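Long-range contacts in putative aminotransferase (Actinomadura melliaura, PDB 4ZWV), which probably acts as a pyridoxal 5'-phosphate-dependent sugar aminotransferase in building the aminopentose of the indolocarbazole AT2433: residues Glu76-Pro81 with Pro121-Ile126; Thr99-Asp104 with Asp113-Lys118; Leu63-Leu68 with Trp89-Asp94. All blocks are in the same frame, centred on the assembly; numbering follows the deposited sequence. Where two conformers were deposited one is given.

Contact 1 (Glu76-Pro81 with Pro121-Ile126); sequences EVLSTP and PATRAI
Three backbone hydrogen bonds join residues 76-78 to residues 122-125. Glu-76 N gives its proton to Ala-122 O at 3.0 Å. Arg-124 N meets Glu-76 O at 2.6 Å. Leu-78 N reaches Ala-125 O at 3.0 Å. The register slips by one residue between the Glu-76/Thr-123 and Val-77/Ala-125 pairs, a beta bulge with Arg-124 as the extra residue; there Arg-124 CB lies 3.2 Å from Glu-76 O while its guanidinium leads off to the backbone carbonyls of Arg-74 and Ala-70. A CA-H...O contact from Val-77 to Ala-125 O supplements the ladder.

A side-chain bond runs beside it. Thr-123 OG1 donates to Glu-76 OE2 at 2.6 Å, arriving nearly along the C-O axis. The carboxylate gets there because CG stands anti to the backbone N (chi1 169°) and the chain runs on extended; Ser-120 OG also bonds OE2, and OE1 turns to Thr-99.

Apolar contacts differ on the two faces. On that of Leu-78, its CD1 lies 3.7 Å from Thr-123 CG2, the two side chains crossing at about a right angle, and 4.1 Å from Ile-126 CG1. On the other, Val-77 CG1 loosely meets Ala-125 CB. Parallel neighbours of this kind, strands 76-79 and 123-129, belong to the mixed seven-stranded sheet of the large domain in fold-type I pyridoxal phosphate enzymes.

Contact 2 (Thr99-Asp104 with Asp113-Lys118); sequences TWVDVD and DDLERK
Asp-114 OD2 is gripped by two donors, one from each segment. Asp-102 N bonds it at 2.8 Å, nearly straight at 165°, on the anti side and 20° out of the carboxylate plane; Lys-118 NZ takes the syn lone pair at 2.7 Å in a salt bridge. The same ammonium reaches across to Trp-100 O at 2.9 Å, so it ties the strand's last carbonyl to the helix's acidic side chain. Lys-118 can do this because its chain is extended beyond CG, its CD and CE running past that carbonyl. Asp-114 OD1 receives Arg-117 NH2, tilted from the guanidinium plane, and the three residues make a salt-bridge network along one side of the helix. Two positive partners would be expected to keep the buried carboxylate ionised.

Helix 112-118 returns the chain from edge strand 97-100 toward strand 123-129, so this is the strand-helix packing of a beta-alpha-beta crossover. Its apolar part rests on Val-101, whose CG1, anti to the backbone N (chi1 -176°), lies 4.1 Å from Leu-115 CB; the methyl also sits by Leu-115 N, and the Val-101 and Asp-114 side chains run alongside one another, pointing opposite ways. With an alanine in place of Asp-114, Asp-102 N would probably lose its acceptor and the Lys-118 ammonium its counter-charge. The Asp-102 carboxylate is used elsewhere, by Val-103 N and the backbone amides of Gly-339 and Leu-340.

Contact 3 (Leu63-Leu68 with Trp89-Asp94); sequences LALRLL and WAILAD
Two helices that pack on the large-domain sheet, 57-66 and 85-93, meet at their C-terminal ends, where Leu-65 and Arg-66 both meet Asp-94. Leu-65 CB lies 3.7 Å from Asp-94 CG, and its CD1 reaches the other helix, 3.6 Å from Ala-90 O and 4.1 Å from Ala-90 CB. Ile-91 CG1 is a looser neighbour of the same methyl.

Arg-66 and Asp-94 pair by charge alone. Asp-94 OD1 hangs over one face of the guanidinium, nearer the edge of the group than its centre and 3.3 Å from Arg-66 NE, with no N-H aimed at it; the two planes stand 79° apart. The arginine chain, bent at chi2 (-69°), lays its CD and NE alongside that oxygen. Water 3 bridges what the direct geometry misses, donating to Asp-94 OD1 at 2.7 Å and weakly accepting from Arg-66 NE.

The opposite, N-terminal end of helix 57-66 carries Gly-57 and Thr-58, residues that bind pyridoxal 5'-phosphate in this protein, none being bound to this chain; Thr-58 lies about 5 Å, side chain to side chain, from Ala-90. Water also links the carboxylate to the backbone: water 1 lies within hydrogen-bonding distance of Leu-65 O and of Asp-94 OD2 (2.7 Å), whose strongest partner is Arg-96. The second subunit reaches helix 85-93: its Trp-235 packs on Leu-92 and Ala-93 and its Tyr-217 O accepts from Trp-89 NE1.

All three contacts are largely buried, but they differ in kind. Contact 1 lies within the sheet and is mostly backbone bonding; contact 2 sets a helix against the edge strand of that sheet through charged side chains; contact 3 pairs two helices, with waters mediating the polar part, close to the second subunit. Contact 1 uses strand 76-79 and contact 2 its sheet neighbour 97-100, so the two touch directly, for instance Thr-80 OG1 to Val-101 O. Contact 3 meets contact 1 through apolar groups, Ile-91 against Val-77 and Leu-68 against Ala-125, and does not touch contact 2. Contact 3 alone approaches the cofactor-binding residues.

Contact 1 (Glu76-Pro81 with Pro121-Ile126)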
ATOM      1  N   GLU A  76     -19.842   0.508  13.477  0.65 11.89           N
ATOM      2  CA  GLU A  76     -20.531   0.850  12.248  0.65 11.11           C
ATOM      3  C   GLU A  76     -19.907   2.049  11.542  0.65 10.94           C
ATOM      4  O   GLU A  76     -19.707   3.103  12.144  0.65 13.84           O
ATOM      5  CB  GLU A  76     -21.997   1.125  12.572  0.65 13.84           C
ATOM      6  CG  GLU A  76     -22.821   1.732  11.473  0.65 15.12           C
ATOM      7  CD  GLU A  76     -24.229   2.028  11.953  0.65 17.68           C
ATOM      8  OE1 GLU A  76     -25.152   1.264  11.596  0.65 16.06           O
ATOM      9  OE2 GLU A  76     -24.411   3.007  12.712  0.65 18.06           O
ATOM     10  N   VAL A  77     -19.615   1.898  10.254  1.00 10.87           N
ATOM     11  CA  VAL A  77     -19.240   3.052   9.444  1.00 10.48           C
ATOM     12  C   VAL A  77     -20.320   3.222   8.394  1.00 11.63           C
ATOM     13  O   VAL A  77     -20.655   2.275   7.686  1.00 10.92           O
ATOM     14  CB  VAL A  77     -17.876   2.884   8.763  1.00  9.85           C
ATOM     15  CG1 VAL A  77     -17.552   4.128   7.925  1.00 10.23           C
ATOM     16  CG2 VAL A  77     -16.792   2.649   9.814  1.00 12.24           C
ATOM     17  N   LEU A  78     -20.873   4.428   8.308  1.00  9.27           N
ATOM     18  CA  LEU A  78     -21.922   4.735   7.339  1.00  8.89           C
ATOM     19  C   LEU A  78     -21.286   5.179   6.028  1.00  9.27           C
ATOM     20  O   LEU A  78     -20.409   6.032   6.015  1.00 10.79           O
ATOM     21  CB  LEU A  78     -22.846   5.815   7.898  1.00  8.96           C
ATOM     22  CG  LEU A  78     -23.663   5.359   9.098  1.00 12.96           C
ATOM     23  CD1 LEU A  78     -24.203   6.523   9.939  1.00 15.24           C
ATOM     24  CD2 LEU A  78     -24.809   4.538   8.584  1.00 20.31           C
ATOM     25  N   SER A  79     -21.731   4.588   4.928  1.00  8.94           N
ATOM     26  CA  SER A  79     -21.130   4.848   3.628  1.00  9.33           C
ATOM     27  C   SER A  79     -22.162   4.524   2.558  1.00 11.76           C
ATOM     28  O   SER A  79     -23.056   3.711   2.790  1.00 12.12           O
ATOM     29  CB  SER A  79     -19.870   3.990   3.452  1.00  9.47           C
ATOM     30  OG  SER A  79     -19.174   4.314   2.267  1.00 10.78           O
ATOM     31  N   THR A  80     -22.052   5.159   1.396  0.56 10.55           N
ATOM     32  CA  THR A  80     -22.935   4.815   0.282  0.56 10.45           C
ATOM     33  C   THR A  80     -22.242   3.784  -0.611  0.56 10.59           C
ATOM     34  O   THR A  80     -21.011   3.712  -0.650  0.56 12.48           O
ATOM     35  CB  THR A  80     -23.342   6.057  -0.553  0.56 13.51           C
ATOM     36  OG1 THR A  80     -24.584   5.805  -1.218  0.56 12.30           O
ATOM     37  CG2 THR A  80     -22.300   6.387  -1.602  0.56 10.73           C
ATOM     38  N   PRO A  81     -23.029   2.954  -1.311  1.00  9.17           N
ATOM     39  CA  PRO A  81     -22.411   1.981  -2.212  1.00  9.86           C
ATOM     40  C   PRO A  81     -22.101   2.530  -3.597  1.00 11.65           C
ATOM     41  O   PRO A  81     -21.460   1.825  -4.377  1.00 11.66           O
ATOM     42  CB  PRO A  81     -23.451   0.864  -2.302  1.00 12.77           C
ATOM     43  CG  PRO A  81     -24.753   1.531  -2.026  1.00 13.78           C
ATOM     44  CD  PRO A  81     -24.478   2.725  -1.139  1.00 12.77           C
ATOM     45  N   PRO A 121     -26.327   4.429  18.059  1.00 16.90           N
ATOM     46  CA  PRO A 121     -25.298   4.278  19.093  1.00 15.44           C
ATOM     47  C   PRO A 121     -24.078   3.482  18.629  1.00 17.73           C
ATOM     48  O   PRO A 121     -23.036   3.582  19.267  1.00 17.11           O
ATOM     49  CB  PRO A 121     -26.043   3.541  20.210  1.00 14.65           C
ATOM     50  CG  PRO A 121     -27.463   3.974  20.053  1.00 17.53           C
ATOM     51  CD  PRO A 121     -27.667   4.080  18.570  1.00 18.05           C
ATOM     52  N   ALA A 122     -24.188   2.737  17.529  1.00 15.58           N
ATOM     53  CA  ALA A 122     -23.050   1.978  17.013  1.00 14.87           C
ATOM     54  C   ALA A 122     -22.196   2.733  15.999  1.00 14.27           C
ATOM     55  O   ALA A 122     -21.168   2.223  15.559  1.00 14.34           O
ATOM     56  CB  ALA A 122     -23.537   0.668  16.383  1.00 16.29           C
ATOM     57  N   THR A 123     -22.605   3.941  15.625  1.00 13.08           N
ATOM     58  CA  THR A 123     -21.909   4.670  14.570  1.00 12.78           C
ATOM     59  C   THR A 123     -20.534   5.147  14.995  1.00 13.15           C
ATOM     60  O   THR A 123     -20.379   5.925  15.943  1.00 13.98           O
ATOM     61  CB  THR A 123     -22.710   5.881  14.097  1.00 12.79           C
ATOM     62  OG1 THR A 123     -23.987   5.443  13.637  1.00 14.06           O
ATOM     63  CG2 THR A 123     -21.988   6.570  12.959  1.00 13.25           C
ATOM     64  N   ARG A 124     -19.532   4.657  14.282  1.00 11.50           N
ATOM     65  CA  ARG A 124     -18.164   5.025  14.530  1.00 11.03           C
ATOM     66  C   ARG A 124     -17.724   6.241  13.710  1.00 15.17           C
ATOM     67  O   ARG A 124     -17.064   7.164  14.204  1.00 17.74           O
ATOM     68  CB  ARG A 124     -17.299   3.808  14.177  1.00 17.51           C
ATOM     69  CG  ARG A 124     -15.839   3.999  14.270  1.00 18.90           C
ATOM     70  CD  ARG A 124     -15.106   2.678  14.007  1.00 12.04           C
ATOM     71  NE  ARG A 124     -13.779   2.775  14.586  1.00 16.96           N
ATOM     72  CZ  ARG A 124     -13.508   2.526  15.858  1.00 16.76           C
ATOM     73  NH1 ARG A 124     -12.276   2.674  16.307  1.00 22.75           N
ATOM     74  NH2 ARG A 124     -14.474   2.123  16.683  1.00 15.75           N
ATOM     75  N   ALA A 125     -18.149   6.258  12.456  1.00 12.28           N
ATOM     76  CA  ALA A 125     -17.696   7.257  11.497  1.00 11.59           C
ATOM     77  C   ALA A 125     -18.600   7.248  10.290  1.00 10.79           C
ATOM     78  O   ALA A 125     -19.400   6.325  10.102  1.00 10.53           O
ATOM     79  CB  ALA A 125     -16.247   6.999  11.064  1.00 12.44           C
ATOM     80  N   ILE A 126     -18.454   8.286   9.475  1.00  9.13           N
ATOM     81  CA  ILE A 126     -19.175   8.419   8.222  1.00 10.43           C
ATOM     82  C   ILE A 126     -18.154   8.736   7.150  1.00  8.79           C
ATOM     83  O   ILE A 126     -17.345   9.622   7.357  1.00 10.15           O
ATOM     84  CB  ILE A 126     -20.222   9.546   8.300  1.00  9.36           C
ATOM     85  CG1 ILE A 126     -21.210   9.286   9.444  1.00 11.50           C
ATOM     86  CG2 ILE A 126     -20.944   9.707   6.954  1.00 12.96           C
ATOM     87  CD1 ILE A 126     -21.853  10.569   9.964  1.00 14.23           C
TER

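Contact 2 (Thr99-Asp104 with Asp113-Lys118)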
ATOM      1  N   THR A  99     -22.721   0.146   7.123  1.00 10.76           N
ATOM      2  CA  THR A  99     -24.158   0.354   7.051  1.00 11.67           C
ATOM      3  C   THR A  99     -24.400   1.261   5.855  1.00 11.77           C
ATOM      4  O   THR A  99     -23.944   2.411   5.830  1.00 11.24           O
ATOM      5  CB  THR A  99     -24.725   0.977   8.325  1.00 15.97           C
ATOM      6  OG1 THR A  99     -24.584   0.051   9.410  1.00 19.46           O
ATOM      7  CG2 THR A  99     -26.198   1.314   8.140  1.00 17.29           C
ATOM      8  N   TRP A 100     -25.087   0.726   4.847  1.00 10.51           N
ATOM      9  CA  TRP A 100     -25.278   1.471   3.610  1.00  9.60           C
ATOM     10  C   TRP A 100     -26.232   2.640   3.784  1.00 10.39           C
ATOM     11  O   TRP A 100     -27.276   2.510   4.418  1.00 12.97           O
ATOM     12  CB  TRP A 100     -25.822   0.577   2.489  1.00 10.48           C
ATOM     13  CG  TRP A 100     -24.943  -0.556   2.082  1.00 12.20           C
ATOM     14  CD1 TRP A 100     -25.270  -1.881   2.089  1.00 12.15           C
ATOM     15  CD2 TRP A 100     -23.601  -0.475   1.569  1.00  9.84           C
ATOM     16  NE1 TRP A 100     -24.213  -2.633   1.639  1.00 12.49           N
ATOM     17  CE2 TRP A 100     -23.181  -1.798   1.300  1.00 12.35           C
ATOM     18  CE3 TRP A 100     -22.717   0.583   1.317  1.00 11.03           C
ATOM     19  CZ2 TRP A 100     -21.911  -2.090   0.790  1.00 12.16           C
ATOM     20  CZ3 TRP A 100     -21.455   0.291   0.810  1.00 12.35           C
ATOM     21  CH2 TRP A 100     -21.067  -1.031   0.555  1.00 12.51           C
ATOM     22  N   VAL A 101     -25.854   3.765   3.189  1.00 10.95           N
ATOM     23  CA  VAL A 101     -26.701   4.946   3.108  1.00 12.02           C
ATOM     24  C   VAL A 101     -27.125   5.130   1.655  1.00 10.05           C
ATOM     25  O   VAL A 101     -26.334   4.899   0.727  1.00 12.47           O
ATOM     26  CB  VAL A 101     -25.966   6.204   3.617  1.00 11.54           C
ATOM     27  CG1 VAL A 101     -26.895   7.430   3.632  1.00 11.36           C
ATOM     28  CG2 VAL A 101     -25.416   5.949   5.019  1.00 13.07           C
ATOM     29  N   ASP A 102     -28.375   5.537   1.471  1.00 11.00           N
ATOM     30  CA  ASP A 102     -28.948   5.699   0.146  1.00 12.73           C
ATOM     31  C   ASP A 102     -28.326   6.882  -0.576  1.00 12.66           C
ATOM     32  O   ASP A 102     -27.563   7.667  -0.001  1.00 13.07           O
ATOM     33  CB  ASP A 102     -30.462   5.881   0.259  1.00 12.13           C
ATOM     34  CG  ASP A 102     -31.227   5.369  -0.956  1.00 14.17           C
ATOM     35  OD1 ASP A 102     -30.610   5.104  -2.012  1.00 13.98           O
ATOM     36  OD2 ASP A 102     -32.458   5.223  -0.822  1.00 15.92           O
ATOM     37  N   VAL A 103     -28.670   6.988  -1.852  1.00 12.19           N
ATOM     38  CA  VAL A 103     -28.187   8.025  -2.743  1.00 14.43           C
ATOM     39  C   VAL A 103     -29.316   8.994  -3.099  1.00 14.08           C
ATOM     40  O   VAL A 103     -30.448   8.570  -3.344  1.00 16.32           O
ATOM     41  CB  VAL A 103     -27.610   7.389  -4.024  1.00 13.56           C
ATOM     42  CG1 VAL A 103     -27.257   8.433  -5.048  1.00 17.61           C
ATOM     43  CG2 VAL A 103     -26.388   6.527  -3.686  1.00 13.93           C
ATOM     44  N   ASP A 104     -29.009  10.290  -3.119  1.00 12.91           N
ATOM     45  CA  ASP A 104     -29.946  11.300  -3.599  1.00 14.36           C
ATOM     46  C   ASP A 104     -30.003  11.229  -5.127  1.00 14.46           C
ATOM     47  O   ASP A 104     -29.002  11.487  -5.787  1.00 14.16           O
ATOM     48  CB  ASP A 104     -29.503  12.693  -3.132  1.00 16.23           C
ATOM     49  CG  ASP A 104     -30.450  13.802  -3.581  1.00 24.17           C
ATOM     50  OD1 ASP A 104     -31.447  13.516  -4.272  1.00 22.59           O
ATOM     51  OD2 ASP A 104     -30.182  14.973  -3.245  1.00 31.54           O
ATOM     52  N   ASP A 113     -30.651  12.863   4.305  1.00 14.65           N
ATOM     53  CA  ASP A 113     -31.826  12.533   5.114  1.00 15.73           C
ATOM     54  C   ASP A 113     -31.702  11.097   5.613  1.00 15.83           C
ATOM     55  O   ASP A 113     -31.982  10.796   6.778  1.00 15.92           O
ATOM     56  CB  ASP A 113     -33.117  12.682   4.308  1.00 16.81           C
ATOM     57  CG  ASP A 113     -33.417  14.119   3.943  1.00 24.93           C
ATOM     58  OD1 ASP A 113     -33.309  14.992   4.826  1.00 27.98           O
ATOM     59  OD2 ASP A 113     -33.749  14.373   2.769  1.00 38.37           O
ATOM     60  N   ASP A 114     -31.283  10.214   4.713  1.00 14.40           N
ATOM     61  CA  ASP A 114     -31.108   8.809   5.057  1.00 13.31           C
ATOM     62  C   ASP A 114     -29.946   8.659   6.034  1.00 14.93           C
ATOM     63  O   ASP A 114     -30.020   7.872   6.971  1.00 15.40           O
ATOM     64  CB  ASP A 114     -30.875   7.970   3.796  1.00 13.73           C
ATOM     65  CG  ASP A 114     -31.035   6.480   4.043  1.00 15.70           C
ATOM     66  OD1 ASP A 114     -32.050   6.083   4.668  1.00 19.14           O
ATOM     67  OD2 ASP A 114     -30.157   5.705   3.610  1.00 14.59           O
ATOM     68  N   LEU A 115     -28.888   9.436   5.823  1.00 12.08           N
ATOM     69  CA  LEU A 115     -27.768   9.439   6.754  1.00 12.93           C
ATOM     70  C   LEU A 115     -28.231   9.740   8.173  1.00 14.80           C
ATOM     71  O   LEU A 115     -27.923   8.997   9.108  1.00 14.17           O
ATOM     72  CB  LEU A 115     -26.713  10.457   6.335  1.00 13.70           C
ATOM     73  CG  LEU A 115     -25.611  10.623   7.389  1.00 12.57           C
ATOM     74  CD1 LEU A 115     -24.790   9.347   7.543  1.00 14.04           C
ATOM     75  CD2 LEU A 115     -24.725  11.797   7.035  1.00 13.14           C
ATOM     76  N   GLU A 116     -28.993  10.815   8.332  1.00 13.63           N
ATOM     77  CA  GLU A 116     -29.394  11.212   9.675  1.00 14.46           C
ATOM     78  C   GLU A 116     -30.256  10.131  10.339  1.00 16.19           C
ATOM     79  O   GLU A 116     -30.110   9.864  11.540  1.00 17.51           O
ATOM     80  CB  GLU A 116     -30.127  12.552   9.661  1.00 17.16           C
ATOM     81  CG  GLU A 116     -30.485  12.990  11.081  1.00 17.02           C
ATOM     82  CD  GLU A 116     -30.699  14.481  11.238  1.00 25.19           C
ATOM     83  OE1 GLU A 116     -30.933  15.177  10.226  1.00 24.74           O
ATOM     84  OE2 GLU A 116     -30.644  14.952  12.397  1.00 26.66           O
ATOM     85  N   ARG A 117     -31.111   9.472   9.560  1.00 14.13           N
ATOM     86  CA  ARG A 117     -31.940   8.396  10.103  1.00 15.56           C
ATOM     87  C   ARG A 117     -31.118   7.183  10.544  1.00 15.26           C
ATOM     88  O   ARG A 117     -31.559   6.407  11.399  1.00 19.02           O
ATOM     89  CB  ARG A 117     -32.980   7.946   9.075  1.00 17.33           C
ATOM     90  CG  ARG A 117     -34.080   8.962   8.814  1.00 23.25           C
ATOM     91  CD  ARG A 117     -35.198   8.348   7.980  1.00 26.71           C
ATOM     92  NE  ARG A 117     -34.725   7.831   6.703  1.00 24.68           N
ATOM     93  CZ  ARG A 117     -34.829   8.478   5.544  1.00 25.59           C
ATOM     94  NH1 ARG A 117     -35.401   9.680   5.485  1.00 25.51           N
ATOM     95  NH2 ARG A 117     -34.372   7.912   4.439  1.00 22.40           N
ATOM     96  N   LYS A 118     -29.929   7.011   9.971  1.00 13.38           N
ATOM     97  CA  LYS A 118     -29.170   5.786  10.218  1.00 12.10           C
ATOM     98  C   LYS A 118     -28.040   5.928  11.235  1.00 13.57           C
ATOM     99  O   LYS A 118     -27.430   4.939  11.630  1.00 16.18           O
ATOM    100  CB  LYS A 118     -28.633   5.248   8.896  1.00 13.19           C
ATOM    101  CG  LYS A 118     -29.741   4.593   8.077  1.00 15.34           C
ATOM    102  CD  LYS A 118     -29.282   4.223   6.684  1.00 12.54           C
ATOM    103  CE  LYS A 118     -30.330   3.348   6.009  1.00 15.11           C
ATOM    104  NZ  LYS A 118     -30.052   3.171   4.555  1.00 13.43           N
TER

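Contact 3 (Leu63-Leu68 with Trp89-Asp94)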
ATOM      1  N   LEU A  63      -5.481   4.786   6.695  1.00  7.92           N
ATOM      2  CA  LEU A  63      -4.840   5.549   7.763  1.00  9.54           C
ATOM      3  C   LEU A  63      -5.850   6.422   8.506  1.00  8.42           C
ATOM      4  O   LEU A  63      -5.850   6.463   9.736  1.00  9.02           O
ATOM      5  CB  LEU A  63      -3.705   6.400   7.191  1.00  9.40           C
ATOM      6  CG  LEU A  63      -2.984   7.357   8.136  1.00  9.02           C
ATOM      7  CD1 LEU A  63      -2.473   6.623   9.371  1.00 10.18           C
ATOM      8  CD2 LEU A  63      -1.826   7.992   7.400  1.00 11.07           C
ATOM      9  N   ALA A  64      -6.732   7.102   7.772  1.00  9.07           N
ATOM     10  CA  ALA A  64      -7.745   7.938   8.428  1.00  7.28           C
ATOM     11  C   ALA A  64      -8.608   7.124   9.399  1.00  7.55           C
ATOM     12  O   ALA A  64      -8.872   7.564  10.525  1.00  9.82           O
ATOM     13  CB  ALA A  64      -8.617   8.631   7.377  1.00  9.24           C
ATOM     14  N   LEU A  65      -9.014   5.925   8.978  1.00  7.23           N
ATOM     15  CA  LEU A  65      -9.829   5.069   9.836  1.00  8.55           C
ATOM     16  C   LEU A  65      -9.033   4.616  11.060  1.00  9.32           C
ATOM     17  O   LEU A  65      -9.573   4.522  12.162  1.00 10.11           O
ATOM     18  CB  LEU A  65     -10.346   3.866   9.047  1.00  8.70           C
ATOM     19  CG  LEU A  65     -11.474   4.191   8.058  1.00  9.12           C
ATOM     20  CD1 LEU A  65     -11.630   3.036   7.074  1.00 11.38           C
ATOM     21  CD2 LEU A  65     -12.788   4.443   8.786  1.00 10.01           C
ATOM     22  N   ARG A  66      -7.747   4.327  10.887  0.54  8.92           N
ATOM     23  CA  ARG A  66      -6.953   3.898  12.040  0.54  8.73           C
ATOM     24  C   ARG A  66      -6.788   5.024  13.056  0.54 10.72           C
ATOM     25  O   ARG A  66      -6.652   4.762  14.254  0.54 12.63           O
ATOM     26  CB  ARG A  66      -5.579   3.384  11.607  0.54 11.17           C
ATOM     27  CG  ARG A  66      -5.621   2.110  10.783  0.54 11.38           C
ATOM     28  CD  ARG A  66      -6.060   0.886  11.583  0.54 18.90           C
ATOM     29  NE  ARG A  66      -6.210  -0.291  10.723  0.54 19.11           N
ATOM     30  CZ  ARG A  66      -6.464  -1.528  11.155  0.54 16.29           C
ATOM     31  NH1 ARG A  66      -6.578  -2.524  10.276  0.54 17.42           N
ATOM     32  NH2 ARG A  66      -6.584  -1.774  12.451  0.54 21.43           N
ATOM     33  N   LEU A  67      -6.832   6.272  12.591  1.00 10.07           N
ATOM     34  CA  LEU A  67      -6.646   7.412  13.493  1.00  9.45           C
ATOM     35  C   LEU A  67      -7.853   7.690  14.396  1.00 10.67           C
ATOM     36  O   LEU A  67      -7.761   8.471  15.346  1.00 13.38           O
ATOM     37  CB  LEU A  67      -6.311   8.668  12.677  1.00 10.62           C
ATOM     38  CG  LEU A  67      -4.925   8.637  12.010  1.00  9.67           C
ATOM     39  CD1 LEU A  67      -4.797   9.759  11.005  1.00 13.14           C
ATOM     40  CD2 LEU A  67      -3.825   8.755  13.056  1.00 14.60           C
ATOM     41  N   LEU A  68      -8.973   7.033  14.115  1.00 11.56           N
ATOM     42  CA  LEU A  68     -10.193   7.288  14.878  1.00 14.09           C
ATOM     43  C   LEU A  68     -10.089   6.769  16.286  1.00 15.74           C
ATOM     44  O   LEU A  68      -9.523   5.714  16.521  1.00 18.89           O
ATOM     45  CB  LEU A  68     -11.407   6.675  14.192  1.00 11.59           C
ATOM     46  CG  LEU A  68     -11.683   7.273  12.824  1.00 13.20           C
ATOM     47  CD1 LEU A  68     -12.949   6.663  12.262  1.00 15.18           C
ATOM     48  CD2 LEU A  68     -11.787   8.795  12.913  1.00 17.37           C
ATOM     49  N   TRP A  89     -14.049  -1.016   0.875  1.00  8.35           N
ATOM     50  CA  TRP A  89     -13.199  -2.106   1.315  1.00  8.29           C
ATOM     51  C   TRP A  89     -12.234  -1.647   2.413  1.00  9.77           C
ATOM     52  O   TRP A  89     -11.841  -2.455   3.257  1.00  9.78           O
ATOM     53  CB  TRP A  89     -12.428  -2.706   0.142  1.00  7.49           C
ATOM     54  CG  TRP A  89     -13.255  -3.437  -0.930  1.00  9.16           C
ATOM     55  CD1 TRP A  89     -12.734  -4.010  -2.057  1.00  9.98           C
ATOM     56  CD2 TRP A  89     -14.693  -3.679  -0.994  1.00  9.31           C
ATOM     57  NE1 TRP A  89     -13.726  -4.583  -2.815  1.00 10.08           N
ATOM     58  CE2 TRP A  89     -14.934  -4.394  -2.192  1.00  9.42           C
ATOM     59  CE3 TRP A  89     -15.788  -3.367  -0.166  1.00  9.84           C
ATOM     60  CZ2 TRP A  89     -16.218  -4.805  -2.583  1.00  9.24           C
ATOM     61  CZ3 TRP A  89     -17.072  -3.771  -0.564  1.00 10.58           C
ATOM     62  CH2 TRP A  89     -17.272  -4.479  -1.761  1.00  9.99           C
ATOM     63  N   ALA A  90     -11.876  -0.368   2.417  1.00  8.37           N
ATOM     64  CA  ALA A  90     -11.076   0.177   3.523  1.00  7.28           C
ATOM     65  C   ALA A  90     -11.784  -0.021   4.864  1.00  9.37           C
ATOM     66  O   ALA A  90     -11.136  -0.314   5.874  1.00 10.16           O
ATOM     67  CB  ALA A  90     -10.776   1.659   3.288  1.00 10.34           C
ATOM     68  N   ILE A  91     -13.107   0.127   4.865  1.00  8.75           N
ATOM     69  CA  ILE A  91     -13.909  -0.089   6.073  1.00  8.34           C
ATOM     70  C   ILE A  91     -13.817  -1.536   6.541  1.00  9.68           C
ATOM     71  O   ILE A  91     -13.610  -1.797   7.728  1.00 10.77           O
ATOM     72  CB  ILE A  91     -15.395   0.279   5.839  1.00  8.76           C
ATOM     73  CG1 ILE A  91     -15.514   1.765   5.477  1.00 10.13           C
ATOM     74  CG2 ILE A  91     -16.237  -0.060   7.090  1.00 11.15           C
ATOM     75  CD1 ILE A  91     -16.904   2.142   4.937  1.00  8.72           C
ATOM     76  N   LEU A  92     -13.958  -2.476   5.608  1.00  9.20           N
ATOM     77  CA  LEU A  92     -13.899  -3.894   5.954  1.00  8.94           C
ATOM     78  C   LEU A  92     -12.506  -4.274   6.458  1.00  9.98           C
ATOM     79  O   LEU A  92     -12.384  -5.044   7.420  1.00 11.96           O
ATOM     80  CB  LEU A  92     -14.294  -4.757   4.751  1.00 11.41           C
ATOM     81  CG  LEU A  92     -15.709  -4.482   4.235  1.00 12.11           C
ATOM     82  CD1 LEU A  92     -16.022  -5.368   3.046  1.00 12.36           C
ATOM     83  CD2 LEU A  92     -16.722  -4.685   5.346  1.00 14.15           C
ATOM     84  N   ALA A  93     -11.471  -3.717   5.827  1.00  9.70           N
ATOM     85  CA  ALA A  93     -10.085  -4.011   6.216  1.00 10.89           C
ATOM     86  C   ALA A  93      -9.782  -3.448   7.600  1.00 12.67           C
ATOM     87  O   ALA A  93      -8.917  -3.977   8.306  1.00 14.40           O
ATOM     88  CB  ALA A  93      -9.102  -3.457   5.190  1.00 11.30           C
ATOM     89  N   ASP A  94     -10.512  -2.401   7.984  1.00 10.56           N
ATOM     90  CA  ASP A  94     -10.376  -1.786   9.305  1.00 10.23           C
ATOM     91  C   ASP A  94     -11.095  -2.600  10.379  1.00 11.69           C
ATOM     92  O   ASP A  94     -11.025  -2.260  11.556  1.00 13.15           O
ATOM     93  CB  ASP A  94     -10.923  -0.347   9.268  1.00  9.55           C
ATOM     94  CG  ASP A  94     -10.557   0.465  10.511  1.00 13.11           C
ATOM     95  OD1 ASP A  94      -9.346   0.655  10.767  1.00 13.64           O
ATOM     96  OD2 ASP A  94     -11.486   0.932  11.213  1.00 13.31           O
TER
HETATM   97  O   HOH W   1     -11.967   3.197  12.619  1.00 13.43           O
HETATM   98  O   HOH W   2      -9.122   1.391  13.365  1.00 17.24           O
HETATM   99  O   HOH W   3      -7.627   1.028   8.701  1.00 12.65           O